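Local coordinates for protein aerobactin synthase IucA (Klebsiella pneumoniae subsp. pneumoniae, PDB 5JM8) that probably joins citrate to an acetylated hydroxylysine in an ATP-dependent step of aerobactin biosynthesis, as an NRPS-independent siderophore (NIS) synthetase, at residues D310-L315 with F322-E327; Q316-T321 with A418-V423; K411-A416 with L422-H427; Y481-L486 with L530-E535. All blocks are in the same frame, centred on the assembly; numbering follows the deposited sequence.

Contact 1: D310-L315 with F322-E327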
# COMPACT_ATOMS: atom_id res chain seq x y z
N ASP A 310 -15.69 -8.71 34.27
CA ASP A 310 -16.94 -8.44 33.57
C ASP A 310 -17.34 -6.97 33.65
O ASP A 310 -17.98 -6.45 32.73
CB ASP A 310 -18.06 -9.32 34.13
CG ASP A 310 -17.80 -10.80 33.92
OD1 ASP A 310 -17.16 -11.16 32.91
OD2 ASP A 310 -18.24 -11.60 34.77
N ASP A 311 -16.98 -6.29 34.73
CA ASP A 311 -17.31 -4.88 34.89
C ASP A 311 -16.50 -4.00 33.93
O ASP A 311 -17.01 -3.01 33.42
CB ASP A 311 -17.09 -4.42 36.33
CG ASP A 311 -18.19 -4.88 37.27
OD1 ASP A 311 -19.22 -5.39 36.79
OD2 ASP A 311 -18.02 -4.70 38.50
N TRP A 312 -15.24 -4.37 33.70
CA TRP A 312 -14.46 -3.73 32.65
C TRP A 312 -15.14 -3.97 31.32
O TRP A 312 -15.30 -3.06 30.51
CB TRP A 312 -13.03 -4.27 32.60
CG TRP A 312 -12.23 -3.66 31.50
CD1 TRP A 312 -12.27 -3.98 30.18
CD2 TRP A 312 -11.27 -2.60 31.63
NE1 TRP A 312 -11.39 -3.19 29.47
CE2 TRP A 312 -10.76 -2.34 30.35
CE3 TRP A 312 -10.79 -1.86 32.72
CZ2 TRP A 312 -9.80 -1.36 30.11
CZ3 TRP A 312 -9.83 -0.89 32.48
CH2 TRP A 312 -9.35 -0.65 31.19
N GLN A 313 -15.52 -5.23 31.12
CA GLN A 313 -16.25 -5.65 29.94
C GLN A 313 -17.50 -4.79 29.74
O GLN A 313 -17.83 -4.41 28.62
CB GLN A 313 -16.63 -7.13 30.08
CG GLN A 313 -16.62 -7.90 28.79
CD GLN A 313 -17.04 -9.35 28.97
OE1 GLN A 313 -17.61 -9.72 30.00
NE2 GLN A 313 -16.76 -10.17 27.97
N THR A 314 -18.17 -4.50 30.85
CA THR A 314 -19.36 -3.66 30.84
C THR A 314 -18.99 -2.23 30.45
O THR A 314 -19.69 -1.59 29.66
CB THR A 314 -20.05 -3.65 32.21
OG1 THR A 314 -20.39 -4.99 32.60
CG2 THR A 314 -21.32 -2.81 32.18
N LEU A 315 -17.89 -1.75 31.01
CA LEU A 315 -17.41 -0.40 30.73
C LEU A 315 -17.03 -0.27 29.27
O LEU A 315 -17.37 0.72 28.62
CB LEU A 315 -16.22 -0.05 31.63
CG LEU A 315 -15.48 1.26 31.33
CD1 LEU A 315 -16.37 2.46 31.60
CD2 LEU A 315 -14.20 1.34 32.15
N PHE A 322 -13.66 3.74 23.04
CA PHE A 322 -12.63 4.00 24.04
C PHE A 322 -11.78 2.75 24.27
O PHE A 322 -12.31 1.68 24.56
CB PHE A 322 -13.27 4.45 25.36
CG PHE A 322 -12.32 4.43 26.53
CD1 PHE A 322 -11.16 5.19 26.51
CD2 PHE A 322 -12.59 3.67 27.65
CE1 PHE A 322 -10.29 5.18 27.58
CE2 PHE A 322 -11.72 3.65 28.72
CZ PHE A 322 -10.57 4.41 28.69
N ARG A 323 -10.46 2.90 24.13
CA ARG A 323 -9.53 1.81 24.42
C ARG A 323 -8.48 2.25 25.43
O ARG A 323 -8.14 3.43 25.52
CB ARG A 323 -8.83 1.32 23.15
CG ARG A 323 -9.74 0.77 22.06
CD ARG A 323 -10.58 -0.41 22.52
NE ARG A 323 -9.80 -1.58 22.90
CZ ARG A 323 -9.34 -2.49 22.04
NH1 ARG A 323 -9.57 -2.37 20.75
NH2 ARG A 323 -8.64 -3.53 22.48
N VAL A 324 -7.97 1.29 26.19
CA VAL A 324 -6.76 1.47 26.97
C VAL A 324 -5.70 0.53 26.40
O VAL A 324 -5.97 -0.65 26.18
CB VAL A 324 -6.99 1.18 28.47
CG1 VAL A 324 -5.68 1.24 29.24
CG2 VAL A 324 -7.99 2.16 29.06
N MET A 325 -4.51 1.06 26.14
CA MET A 325 -3.38 0.23 25.72
C MET A 325 -2.79 -0.48 26.93
O MET A 325 -2.02 0.10 27.70
CB MET A 325 -2.30 1.07 25.03
CG MET A 325 -2.62 1.43 23.59
SD MET A 325 -1.40 2.56 22.89
CE MET A 325 -1.84 2.51 21.15
N GLN A 326 -3.17 -1.75 27.10
CA GLN A 326 -2.79 -2.52 28.28
C GLN A 326 -1.32 -2.89 28.28
O GLN A 326 -0.79 -3.40 27.29
CB GLN A 326 -3.63 -3.79 28.37
CG GLN A 326 -5.13 -3.55 28.54
CD GLN A 326 -5.47 -2.85 29.83
OE1 GLN A 326 -4.67 -2.81 30.77
NE2 GLN A 326 -6.66 -2.27 29.89
N GLU A 327 -0.67 -2.61 29.40
CA GLU A 327 0.71 -3.03 29.62
C GLU A 327 0.70 -4.35 30.39
O GLU A 327 0.99 -4.39 31.59
CB GLU A 327 1.48 -1.95 30.38
CG GLU A 327 1.48 -0.61 29.67
CD GLU A 327 2.00 0.52 30.54
OE1 GLU A 327 2.65 0.23 31.57
OE2 GLU A 327 1.76 1.70 30.19
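W312 meets V324 and Q326 in a buried helix-on-strand contact, in which helix 310-318 packs beside the outermost strand, 322-324, of a mixed four-stranded sheet. The indole supplies most of the helix side of the contact: CG lies anti to the backbone N (chi1 178°), which carries the six-membered ring out from the helix to the strand. V324 CG2 comes up to the rim of this ring, near its plane, and lies 3.8 Å from W312 CH2. The Q326 and W312 side chains run toward each other from opposite directions. The glutamine chain bends at chi2 (-64°), and Q326 NE2 ends 3.3 Å from W312 CZ2. Ring and amide planes stand 70° apart, so the two groups are not stacked; the approach of NE2 is oblique, a polar atom packed against aromatic carbons. On the helix, T314 OG1 donates to D310 O at 2.8 Å, and T314 N reaches the same oxygen from the opposite face of its carbonyl plane; the threonine hydroxyl is thus satisfied by its own helix. Just beyond the strand, E327 OE2 forms a salt bridge with R349 and accepts a bond from C448 N; because R349 is itself hydrogen-bonded to ATP, E327 is a second-shell residue of the nucleotide site. L303 of helix 294-306 touches W312, V324 and Q326 alike, while strand 440-445 runs parallel to strand 322-324 and is joined to it by backbone bonds from R323 to L443 and Y445.

Contact 2: Q316-T321 with A418-V423; sequences QARFPT and ADYGLV
R318 reaches D419 through a salt bridge at the protein surface, its side chain drawn out to full length from the end of helix 310-318. CB points toward the 418-423 segment, and CG lies anti to the backbone N (chi1 -179°), starting an extended run that continues to NE. Along the way the aliphatic shaft passes beside the ring of F319: R318 CG is 3.7 Å from F319 CE2, and R318 CD is 3.6 Å from the same carbon. At the tip, NH1 does the bonding. R318 NH1 donates to D419 OD2 at 2.6 Å with an N-H...O angle of 148°; OD2 receives it on its anti lone pair, the one directed away from OD1. The carboxylate oxygen sits at the guanidinium edge but tilted 20° from its plane. R318 NH2 stays 3.4 Å from D419 OD2, so the bridge rests on one N-H rather than a paired, two-pronged grip. R318 NH1 also packs on T415 CG2 and lies obliquely near the Y420 ring. The other oxygen, D419 OD1, accepts from T525 N, which links the carboxylate to a third part of the chain and would help fix its rotation. P320 and T321 pack on L439 of the second subunit. The arrangement is a single-N-H (monodentate) surface salt bridge, here joining helix 310-318 to the C-terminal part of helix 394-420.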
# COMPACT_ATOMS: atom_id res chain seq x y z
N GLN A 316 -16.33 -1.27 28.75
CA GLN A 316 -15.88 -1.26 27.36
C GLN A 316 -17.06 -1.28 26.40
O GLN A 316 -17.01 -0.68 25.32
CB GLN A 316 -14.96 -2.45 27.08
CG GLN A 316 -14.40 -2.50 25.66
CD GLN A 316 -13.51 -1.30 25.33
OE1 GLN A 316 -12.32 -1.31 25.61
NE2 GLN A 316 -14.10 -0.28 24.73
N ALA A 317 -18.12 -1.97 26.79
CA ALA A 317 -19.31 -2.09 25.95
C ALA A 317 -20.03 -0.76 25.85
O ALA A 317 -20.58 -0.41 24.80
CB ALA A 317 -20.24 -3.15 26.51
N ARG A 318 -20.03 -0.01 26.95
CA ARG A 318 -20.72 1.27 27.03
C ARG A 318 -19.99 2.33 26.21
O ARG A 318 -20.60 3.27 25.70
CB ARG A 318 -20.84 1.70 28.49
CG ARG A 318 -21.56 3.01 28.71
CD ARG A 318 -21.63 3.33 30.19
NE ARG A 318 -22.24 4.63 30.47
CZ ARG A 318 -22.43 5.11 31.70
NH1 ARG A 318 -22.06 4.40 32.76
NH2 ARG A 318 -22.98 6.30 31.87
N PHE A 319 -18.67 2.18 26.11
CA PHE A 319 -17.83 3.06 25.31
C PHE A 319 -16.97 2.24 24.36
O PHE A 319 -15.80 1.99 24.64
CB PHE A 319 -16.95 3.93 26.21
CG PHE A 319 -17.71 4.78 27.18
CD1 PHE A 319 -18.24 6.00 26.80
CD2 PHE A 319 -17.90 4.36 28.49
CE1 PHE A 319 -18.94 6.78 27.69
CE2 PHE A 319 -18.60 5.13 29.39
CZ PHE A 319 -19.12 6.35 28.99
N PRO A 320 -17.55 1.80 23.24
CA PRO A 320 -16.82 0.93 22.30
C PRO A 320 -15.64 1.62 21.61
O PRO A 320 -14.71 0.94 21.18
CB PRO A 320 -17.89 0.55 21.28
CG PRO A 320 -18.88 1.66 21.33
CD PRO A 320 -18.92 2.09 22.76
N THR A 321 -15.69 2.94 21.50
CA THR A 321 -14.64 3.69 20.82
C THR A 321 -13.49 4.06 21.76
O THR A 321 -12.48 4.62 21.33
CB THR A 321 -15.18 4.98 20.20
OG1 THR A 321 -15.74 5.81 21.23
CG2 THR A 321 -16.25 4.67 19.17
N ALA A 418 -16.32 7.99 37.86
CA ALA A 418 -17.55 8.18 38.61
C ALA A 418 -18.30 6.87 38.83
O ALA A 418 -18.64 6.52 39.96
CB ALA A 418 -18.45 9.17 37.89
N ASP A 419 -18.55 6.13 37.75
CA ASP A 419 -19.39 4.94 37.82
C ASP A 419 -18.65 3.69 38.27
O ASP A 419 -19.25 2.81 38.89
CB ASP A 419 -20.04 4.69 36.45
CG ASP A 419 -21.05 5.77 36.07
OD1 ASP A 419 -21.27 6.69 36.89
OD2 ASP A 419 -21.62 5.69 34.97
N TYR A 420 -17.35 3.60 37.98
CA TYR A 420 -16.57 2.39 38.27
C TYR A 420 -15.40 2.62 39.23
O TYR A 420 -14.83 1.67 39.75
CB TYR A 420 -16.04 1.78 36.97
CG TYR A 420 -17.12 1.38 35.99
CD1 TYR A 420 -17.71 2.33 35.16
CD2 TYR A 420 -17.54 0.06 35.87
CE1 TYR A 420 -18.69 1.97 34.26
CE2 TYR A 420 -18.52 -0.30 34.97
CZ TYR A 420 -19.09 0.66 34.17
OH TYR A 420 -20.07 0.30 33.26
N GLY A 421 -15.03 3.88 39.44
CA GLY A 421 -13.96 4.21 40.38
C GLY A 421 -12.57 4.11 39.79
O GLY A 421 -11.58 4.09 40.53
N LEU A 422 -12.48 4.04 38.46
CA LEU A 422 -11.20 3.94 37.77
C LEU A 422 -10.65 5.32 37.41
O LEU A 422 -11.28 6.08 36.68
CB LEU A 422 -11.34 3.09 36.50
CG LEU A 422 -10.15 3.08 35.54
CD1 LEU A 422 -8.91 2.54 36.22
CD2 LEU A 422 -10.49 2.26 34.31
N VAL A 423 -9.47 5.63 37.92
CA VAL A 423 -8.82 6.90 37.66
C VAL A 423 -7.73 6.74 36.60
O VAL A 423 -6.73 6.07 36.83
CB VAL A 423 -8.19 7.49 38.94
CG1 VAL A 423 -7.57 8.85 38.66
CG2 VAL A 423 -9.24 7.60 40.03

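Contact 3: K411-A416 with L422-H427. With ATP (adenosine-5'-triphosphate), chain I.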
# COMPACT_ATOMS: atom_id res chain seq x y z
N LYS A 411 -15.85 12.08 28.09
CA LYS A 411 -16.97 11.28 28.58
C LYS A 411 -16.52 9.93 29.16
O LYS A 411 -16.86 9.61 30.30
CB LYS A 411 -18.00 11.06 27.46
CG LYS A 411 -19.32 10.49 27.95
CD LYS A 411 -20.35 10.46 26.84
N PRO A 412 -15.77 9.13 28.39
CA PRO A 412 -15.36 7.84 28.96
C PRO A 412 -14.48 7.97 30.20
O PRO A 412 -14.54 7.12 31.08
CB PRO A 412 -14.57 7.18 27.82
CG PRO A 412 -14.22 8.29 26.89
CD PRO A 412 -15.33 9.27 26.98
N LEU A 413 -13.68 9.03 30.28
CA LEU A 413 -12.73 9.19 31.37
C LEU A 413 -13.39 9.66 32.67
O LEU A 413 -13.05 9.16 33.75
CB LEU A 413 -11.63 10.18 30.97
CG LEU A 413 -10.68 9.69 29.87
CD1 LEU A 413 -9.81 10.83 29.36
CD2 LEU A 413 -9.80 8.55 30.37
N PHE A 414 -14.32 10.60 32.57
CA PHE A 414 -15.07 11.06 33.74
C PHE A 414 -16.04 9.99 34.23
O PHE A 414 -16.33 9.92 35.42
CB PHE A 414 -15.84 12.35 33.41
CG PHE A 414 -15.01 13.60 33.49
CD1 PHE A 414 -14.65 14.13 34.72
CD2 PHE A 414 -14.63 14.26 32.34
CE1 PHE A 414 -13.90 15.29 34.79
CE2 PHE A 414 -13.87 15.42 32.40
CZ PHE A 414 -13.51 15.94 33.63
N THR A 415 -16.54 9.18 33.30
CA THR A 415 -17.50 8.13 33.63
C THR A 415 -16.81 6.92 34.25
O THR A 415 -17.37 6.27 35.13
CB THR A 415 -18.29 7.67 32.39
OG1 THR A 415 -19.00 8.78 31.82
CG2 THR A 415 -19.28 6.58 32.75
N ALA A 416 -15.61 6.62 33.78
CA ALA A 416 -14.83 5.51 34.31
C ALA A 416 -14.52 5.72 35.79
O ALA A 416 -14.49 4.77 36.57
CB ALA A 416 -13.55 5.34 33.52
N LEU A 422 -12.48 4.04 38.46
CA LEU A 422 -11.20 3.94 37.77
C LEU A 422 -10.65 5.32 37.41
O LEU A 422 -11.28 6.08 36.68
CB LEU A 422 -11.34 3.09 36.50
CG LEU A 422 -10.15 3.08 35.54
CD1 LEU A 422 -8.91 2.54 36.22
CD2 LEU A 422 -10.49 2.26 34.31
N VAL A 423 -9.47 5.63 37.92
CA VAL A 423 -8.82 6.90 37.66
C VAL A 423 -7.73 6.74 36.60
O VAL A 423 -6.73 6.07 36.83
CB VAL A 423 -8.19 7.49 38.94
CG1 VAL A 423 -7.57 8.85 38.66
CG2 VAL A 423 -9.24 7.60 40.03
N LEU A 424 -7.95 7.34 35.43
CA LEU A 424 -6.93 7.43 34.40
C LEU A 424 -6.49 8.88 34.25
O LEU A 424 -7.22 9.71 33.70
CB LEU A 424 -7.43 6.88 33.06
CG LEU A 424 -7.82 5.40 33.03
CD1 LEU A 424 -8.32 5.02 31.65
CD2 LEU A 424 -6.65 4.52 33.44
N LEU A 425 -5.30 9.19 34.77
CA LEU A 425 -4.77 10.54 34.72
C LEU A 425 -4.27 10.86 33.32
O LEU A 425 -3.10 10.62 33.00
CB LEU A 425 -3.65 10.72 35.74
CG LEU A 425 -4.06 10.46 37.20
CD1 LEU A 425 -2.85 10.46 38.11
CD2 LEU A 425 -5.08 11.49 37.66
N ALA A 426 -5.15 11.40 32.50
CA ALA A 426 -4.87 11.59 31.09
C ALA A 426 -4.15 12.90 30.79
O ALA A 426 -4.77 13.95 30.71
CB ALA A 426 -6.16 11.52 30.30
N HIS A 427 -2.83 12.82 30.62
CA HIS A 427 -2.06 13.94 30.09
C HIS A 427 -2.56 14.30 28.71
O HIS A 427 -3.37 13.61 28.11
CB HIS A 427 -0.57 13.62 29.99
CG HIS A 427 0.12 13.45 31.30
ND1 HIS A 427 0.33 12.21 31.88
CD2 HIS A 427 0.69 14.35 32.14
CE1 HIS A 427 0.98 12.37 33.02
NE2 HIS A 427 1.21 13.65 33.20
PG ATP I . 4.64 6.78 28.21
O1G ATP I . 5.48 6.16 27.12
O2G ATP I . 3.41 7.50 27.68
O3G ATP I . 4.34 5.86 29.36
PB ATP I . 5.83 8.37 30.33
O1B ATP I . 7.24 8.87 30.44
O2B ATP I . 5.37 7.25 31.24
O3B ATP I . 5.54 8.00 28.78
PA ATP I . 4.89 10.71 31.68
O1A ATP I . 5.55 10.08 32.88
O2A ATP I . 3.50 11.30 31.82
O3A ATP I . 4.83 9.62 30.50
O5' ATP I . 5.83 11.86 31.06
C5' ATP I . 5.36 12.54 29.90
C4' ATP I . 6.51 12.98 29.00
O4' ATP I . 5.96 13.71 27.90
C3' ATP I . 7.51 13.90 29.71
O3' ATP I . 8.84 13.42 29.49
C2' ATP I . 7.31 15.27 29.09
O2' ATP I . 8.55 15.92 28.82
C1' ATP I . 6.56 15.00 27.79
N9 ATP I . 5.50 16.01 27.55
C8 ATP I . 5.46 16.81 26.47
N7 ATP I . 4.38 17.63 26.52
C5 ATP I . 3.72 17.35 27.66
C6 ATP I . 2.49 17.85 28.32
N6 ATP I . 1.77 18.83 27.73
N1 ATP I . 2.14 17.30 29.50
C2 ATP I . 2.87 16.32 30.07
N3 ATP I . 3.99 15.82 29.52
C4 ATP I . 4.46 16.29 28.34
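A416 and L422 meet across a helix-turn-strand reversal, in which helix 394-420 gives way through a short turn at G421 to strand 422-424, which folds back over it. One backbone hydrogen bond closes the turn: L422 N donates to A416 O at 2.9 Å with an N-H...O angle of 154°. The donor comes six positions after the acceptor, with G421 and its positive phi in the loop between. Within the helix, T415 OG1 donates to K411 O at 2.8 Å, and T415 N reaches that oxygen from the other face of its plane.

Apolar contacts fill the rest of the buried interface. L413 divides its two methyls between two residues of the returning chain: L413 CD2 lies 4.0 Å from L424 CB and about as far from L424 CD1, while L413 CD1 lies 3.8 Å from A426 CB. Chi1 (-69°) places CG anti to the carbonyl carbon, and chi2 (169°) then turns the two methyls to their separate partners; the L413 and L424 side chains cross at about a right angle. Nearer the turn, A416 CB and L422 CB are 4.3 Å apart. Strand 440-445 packs here too, with L443 against L413 and Y445 against L424 and A426.

The ligand sites are reached beyond the strand: L425 O accepts from N430 ND2, of the magnesium site, and H427 lines the ATP pocket. H427 CD2 is 3.6 Å from ATP C2 of the adenine, and the alpha-phosphate oxygen O2A lies over one imidazole face, 3.0 Å from H427 CE1.

Contact 4: Y481-L486 with L530-E535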
# COMPACT_ATOMS: atom_id res chain seq x y z
N TYR A 481 -5.38 16.09 41.38
CA TYR A 481 -4.71 15.65 40.16
C TYR A 481 -5.62 15.65 38.94
O TYR A 481 -5.29 16.22 37.90
CB TYR A 481 -4.16 14.23 40.35
CG TYR A 481 -3.06 14.12 41.39
CD1 TYR A 481 -2.00 15.01 41.42
CD2 TYR A 481 -3.08 13.10 42.33
CE1 TYR A 481 -0.99 14.90 42.36
CE2 TYR A 481 -2.09 12.98 43.28
CZ TYR A 481 -1.05 13.88 43.29
OH TYR A 481 -0.06 13.76 44.24
N PHE A 482 -6.78 15.01 39.06
CA PHE A 482 -7.60 14.67 37.91
C PHE A 482 -8.05 15.87 37.06
O PHE A 482 -7.94 15.85 35.84
CB PHE A 482 -8.82 13.88 38.37
CG PHE A 482 -9.57 13.22 37.25
CD1 PHE A 482 -9.20 11.96 36.80
CD2 PHE A 482 -10.63 13.86 36.64
CE1 PHE A 482 -9.89 11.35 35.78
CE2 PHE A 482 -11.32 13.25 35.61
CZ PHE A 482 -10.95 12.00 35.18
N PRO A 483 -8.58 16.93 37.70
CA PRO A 483 -8.98 18.08 36.88
C PRO A 483 -7.79 18.86 36.31
O PRO A 483 -7.96 19.56 35.31
CB PRO A 483 -9.79 18.94 37.84
CG PRO A 483 -9.36 18.53 39.20
CD PRO A 483 -9.01 17.08 39.10
N TYR A 484 -6.62 18.76 36.93
CA TYR A 484 -5.42 19.37 36.36
C TYR A 484 -5.07 18.72 35.03
O TYR A 484 -5.03 19.38 33.99
CB TYR A 484 -4.22 19.26 37.31
CG TYR A 484 -2.89 19.50 36.63
CD1 TYR A 484 -2.57 20.75 36.11
CD2 TYR A 484 -1.95 18.48 36.50
CE1 TYR A 484 -1.35 20.97 35.48
CE2 TYR A 484 -0.73 18.69 35.87
CZ TYR A 484 -0.44 19.94 35.37
OH TYR A 484 0.77 20.14 34.75
N TYR A 485 -4.80 17.42 35.08
CA TYR A 485 -4.37 16.69 33.89
C TYR A 485 -5.39 16.76 32.76
O TYR A 485 -5.01 16.95 31.60
CB TYR A 485 -4.10 15.23 34.24
CG TYR A 485 -2.88 15.01 35.12
CD1 TYR A 485 -1.61 15.02 34.58
CD2 TYR A 485 -3.01 14.80 36.48
CE1 TYR A 485 -0.49 14.83 35.37
CE2 TYR A 485 -1.91 14.60 37.28
CZ TYR A 485 -0.65 14.62 36.72
OH TYR A 485 0.45 14.42 37.52
N LEU A 486 -6.67 16.64 33.09
CA LEU A 486 -7.69 16.38 32.08
C LEU A 486 -8.38 17.63 31.54
O LEU A 486 -9.00 17.57 30.48
CB LEU A 486 -8.74 15.42 32.65
CG LEU A 486 -9.81 14.90 31.69
CD1 LEU A 486 -9.20 14.31 30.42
CD2 LEU A 486 -10.67 13.86 32.38
N LEU A 530 -17.13 16.09 38.87
CA LEU A 530 -17.68 17.07 37.95
C LEU A 530 -18.28 18.28 38.67
O LEU A 530 -18.30 19.38 38.13
CB LEU A 530 -18.74 16.42 37.06
CG LEU A 530 -18.17 15.40 36.07
CD1 LEU A 530 -19.27 14.57 35.43
CD2 LEU A 530 -17.35 16.10 34.99
N ASN A 531 -18.75 18.06 39.90
CA ASN A 531 -19.14 19.17 40.76
C ASN A 531 -17.96 20.12 40.95
O ASN A 531 -18.07 21.32 40.72
CB ASN A 531 -19.61 18.68 42.14
CG ASN A 531 -21.01 18.08 42.11
OD1 ASN A 531 -21.82 18.41 41.24
ND2 ASN A 531 -21.30 17.23 43.08
N TYR A 532 -16.83 19.55 41.36
CA TYR A 532 -15.61 20.30 41.62
C TYR A 532 -15.18 21.11 40.41
O TYR A 532 -14.93 22.31 40.51
CB TYR A 532 -14.48 19.34 42.03
CG TYR A 532 -13.19 20.02 42.44
CD1 TYR A 532 -13.05 20.59 43.70
CD2 TYR A 532 -12.11 20.08 41.57
CE1 TYR A 532 -11.87 21.20 44.08
CE2 TYR A 532 -10.92 20.69 41.94
CZ TYR A 532 -10.81 21.25 43.20
OH TYR A 532 -9.63 21.85 43.57
N VAL A 533 -15.11 20.45 39.26
CA VAL A 533 -14.75 21.08 38.00
C VAL A 533 -15.63 22.29 37.69
O VAL A 533 -15.13 23.36 37.36
CB VAL A 533 -14.85 20.08 36.83
CG1 VAL A 533 -14.75 20.79 35.48
CG2 VAL A 533 -13.78 19.00 36.95
N LEU A 534 -16.94 22.10 37.79
CA LEU A 534 -17.90 23.10 37.34
C LEU A 534 -18.17 24.22 38.33
O LEU A 534 -18.62 25.30 37.94
CB LEU A 534 -19.22 22.42 37.00
CG LEU A 534 -19.22 21.53 35.76
CD1 LEU A 534 -20.42 20.61 35.78
CD2 LEU A 534 -19.22 22.38 34.51
N GLU A 535 -17.89 23.98 39.61
CA GLU A 535 -18.43 24.82 40.67
C GLU A 535 -17.40 25.32 41.69
O GLU A 535 -17.58 26.38 42.28
CB GLU A 535 -19.54 24.06 41.40
CG GLU A 535 -20.52 23.39 40.45
CD GLU A 535 -21.97 23.59 40.84
OE1 GLU A 535 -22.33 23.22 41.98
OE2 GLU A 535 -22.74 24.13 40.02
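The Y532 ring meets P483 where two helices pack, helix 475-500 and helix 528-535, and the proline approaches it obliquely. P483 CG is 3.8 Å from Y532 CE2 and 3.9 Å from Y532 CD2, so the proline CG touches the CD2-CE2 bond of the phenol ring, and the two side chains cross at about a right angle. CG of Y532 is anti to its N (chi1 -175°), which swings the ring toward the neighbouring helix. The same ring meets that of W539, with planes about 25° apart, and the hydroxyl makes a weak bond with N540 N.

Other flat groups lie along helix 475-500. Y484 CD2 sits 3.7 Å above the centre of one face of the Y485 ring, while Y481 CB lies at its edge, in plane; Y485 in turn meets H427 of the ATP pocket edge to face. F482 meets F414 of helix 394-420 in another edge-to-face pair, and L530 packs on F414 as well, so that three helices converge there.

The CA atoms of P483 and V533 are 6.6 Å apart, the closest backbone approach of the two segments. Helix 475-500 is kinked at this point, since the N atoms of P483 and Y484 have no bond to the preceding turn, and a wider pi-type turn follows at 484-486. V533 O accepts from the side chain of N569, and V533 CG2, placed anti to the carbonyl carbon, lies 4.1 Å from P483 CB.

How the contacts relate
Contacts 1, 2 and 3 form one cluster: the centre of contact 2 lies about 7 Å from that of contact 1 and about 8 Å from that of contact 3, and the centres of contacts 1 and 3 are about 12 Å apart. Contacts 1 and 2 share helix 310-318, and their segments alternate along the chain; contacts 2 and 3 share helix 394-420 and strand 422-424. Contact 4 follows in sequence, its centre about 11 Å from that of contact 3. F414, V423 and H427 link it to the cluster. The series therefore runs from a side touched by the second subunit, at contacts 1 and 2, past contact 3 at the ATP pocket to the helices of contact 4.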